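PDB 3G8Z: protein of unknown function with cystatin-like fold from Xanthomonas campestris pv. campestris, which is of unknown function but has a SnoaL-like domain, a family named after a polyketide cyclase, and forms a two-chain assembly. Local coordinates for residues Ala100-Phe105 with Ala117-Leu122. Residues are numbered along the deposited sequence; the frame is centred on the assembly and turned at random.
Sequences AITLEF and AGVDLL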
loop_
_atom_site.group_PDB
_atom_site.type_symbol
_atom_site.label_atom_id
_atom_site.label_comp_id
_atom_site.label_asym_id
_atom_site.label_seq_id
_atom_site.Cartn_x
_atom_site.Cartn_y
_atom_site.Cartn_z
ATOM N N ALA A 100 0.497 -5.011 -2.830
ATOM C CA ALA A 100 0.163 -3.621 -3.169
ATOM C C ALA A 100 0.278 -3.426 -4.654
ATOM O O ALA A 100 1.260 -3.856 -5.292
ATOM C CB ALA A 100 1.048 -2.621 -2.451
ATOM N N ILE A 101 -0.761 -2.815 -5.212
ATOM C CA ILE A 101 -0.767 -2.466 -6.611
ATOM C C ILE A 101 -0.867 -0.965 -6.703
ATOM O O ILE A 101 -1.858 -0.392 -6.270
ATOM C CB ILE A 101 -1.952 -3.090 -7.366
ATOM C CG1 ILE A 101 -2.064 -4.581 -7.003
ATOM C CG2 ILE A 101 -1.764 -2.860 -8.891
ATOM C CD1 ILE A 101 -3.466 -5.101 -6.825
ATOM N N THR A 102 0.157 -0.338 -7.282
ATOM C CA THR A 102 0.157 1.073 -7.544
ATOM C C THR A 102 -0.502 1.261 -8.893
ATOM O O THR A 102 -0.269 0.479 -9.822
ATOM C CB THR A 102 1.593 1.676 -7.558
ATOM O OG1 THR A 102 2.439 0.857 -8.368
ATOM C CG2 THR A 102 2.153 1.715 -6.146
ATOM N N LEU A 103 -1.316 2.297 -9.001
ATOM C CA LEU A 103 -2.157 2.445 -10.155
ATOM C C LEU A 103 -2.667 3.853 -10.326
ATOM O O LEU A 103 -2.400 4.755 -9.510
ATOM C CB LEU A 103 -3.309 1.432 -10.096
ATOM C CG LEU A 103 -4.109 1.359 -8.811
ATOM C CD1 LEU A 103 -5.035 2.579 -8.743
ATOM C CD2 LEU A 103 -4.874 0.015 -8.698
ATOM N N GLU A 104 -3.339 4.046 -11.447
ATOM C CA GLU A 104 -4.055 5.266 -11.732
ATOM C C GLU A 104 -5.511 4.918 -11.944
ATOM O O GLU A 104 -5.839 3.928 -12.614
ATOM C CB GLU A 104 -3.521 5.926 -13.002
ATOM C CG GLU A 104 -4.164 7.270 -13.287
ATOM C CD GLU A 104 -3.939 7.753 -14.698
ATOM O OE1 GLU A 104 -4.353 7.045 -15.664
ATOM O OE2 GLU A 104 -3.363 8.858 -14.830
ATOM N N PHE A 105 -6.406 5.711 -11.375
ATOM C CA PHE A 105 -7.784 5.515 -11.730
ATOM C C PHE A 105 -8.408 6.792 -12.237
ATOM O O PHE A 105 -7.891 7.889 -12.008
ATOM C CB PHE A 105 -8.564 4.830 -10.611
ATOM C CG PHE A 105 -8.606 5.582 -9.350
ATOM C CD1 PHE A 105 -9.604 6.498 -9.122
ATOM C CD2 PHE A 105 -7.660 5.349 -8.356
ATOM C CE1 PHE A 105 -9.665 7.210 -7.919
ATOM C CE2 PHE A 105 -7.696 6.050 -7.166
ATOM C CZ PHE A 105 -8.701 6.994 -6.937
ATOM N N ALA A 117 -3.623 9.069 -8.930
ATOM C CA ALA A 117 -2.938 7.896 -8.428
ATOM C C ALA A 117 -3.731 7.213 -7.318
ATOM O O ALA A 117 -4.493 7.847 -6.590
ATOM C CB ALA A 117 -1.541 8.287 -7.902
ATOM N N GLY A 118 -3.525 5.916 -7.182
ATOM C CA GLY A 118 -4.084 5.160 -6.062
ATOM C C GLY A 118 -3.227 3.961 -5.759
ATOM O O GLY A 118 -2.279 3.664 -6.486
ATOM N N VAL A 119 -3.562 3.261 -4.684
ATOM C CA VAL A 119 -2.944 1.979 -4.376
ATOM C C VAL A 119 -4.052 1.056 -3.908
ATOM O O VAL A 119 -4.867 1.455 -3.096
ATOM C CB VAL A 119 -1.873 2.094 -3.249
ATOM C CG1 VAL A 119 -1.135 0.735 -3.007
ATOM C CG2 VAL A 119 -0.860 3.193 -3.567
ATOM N N ASP A 120 -4.104 -0.151 -4.470
ATOM C CA ASP A 120 -4.979 -1.202 -3.965
ATOM C C ASP A 120 -4.147 -2.143 -3.160
ATOM O O ASP A 120 -3.110 -2.599 -3.635
ATOM C CB ASP A 120 -5.631 -1.989 -5.080
ATOM C CG ASP A 120 -6.727 -1.247 -5.751
ATOM O OD1 ASP A 120 -6.767 0.012 -5.631
ATOM O OD2 ASP A 120 -7.546 -1.926 -6.430
ATOM N N LEU A 121 -4.578 -2.414 -1.932
ATOM C CA LEU A 121 -3.936 -3.419 -1.102
ATOM C C LEU A 121 -4.849 -4.637 -1.024
ATOM O O LEU A 121 -5.997 -4.521 -0.610
ATOM C CB LEU A 121 -3.632 -2.892 0.310
ATOM C CG LEU A 121 -2.205 -2.372 0.597
ATOM C CD1 LEU A 121 -1.195 -3.501 0.549
ATOM C CD2 LEU A 121 -1.819 -1.296 -0.396
ATOM N N LEU A 122 -4.336 -5.797 -1.433
ATOM C CA LEU A 122 -5.104 -7.040 -1.406
ATOM C C LEU A 122 -4.432 -8.017 -0.476
ATOM O O LEU A 122 -3.201 -8.178 -0.535
ATOM C CB LEU A 122 -5.168 -7.699 -2.795
ATOM C CG LEU A 122 -5.597 -6.828 -3.981
ATOM C CD1 LEU A 122 -5.580 -7.651 -5.276
ATOM C CD2 LEU A 122 -6.945 -6.205 -3.754
#
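Ile-101 and Leu-103 pair with Asp-120 and Gly-118 in an antiparallel ladder between strands 98-109 and 112-125, neighbours within the curved sheet. Ile-101 N donates to Asp-120 O at 2.8 Å, nearly straight (167°), and Asp-120 N returns a bond to Ile-101 O. In the pair of Leu-103 with Gly-118 the donors lie further from the carbonyl planes, Gly-118 N reaching Leu-103 O at 2.8 Å from above. Glycine suits this place because Phe-105 CE2 and Leu-103 CD1 occupy the space a beta carbon would take; the Phe-105 ring turns its edge to Gly-118 CA, 3.9 Å from CE2. Leu-103 CG sits between its backbone N and carbonyl carbon (chi1 50°), which turns the chain end over the partner strand, CD2 3.6 Å from Asp-120 OD1. Together the strands form a long beta hairpin of the cystatin-like fold, its concave face packed on helix 22-35. There Ile-101 CD1 meets Leu-122 CD1 at 3.7 Å, branched aliphatic chains filling the helix interface. Asp-120 OD2 hydrogen-bonds a glycerol, probably from the crystallisation liquor, which may mark a pocket. On the other face, small Ala-100 fits CB against both Leu-121 methyls, while compact Thr-102 packs on Val-119, and Val-119 on Thr-102, of the second subunit.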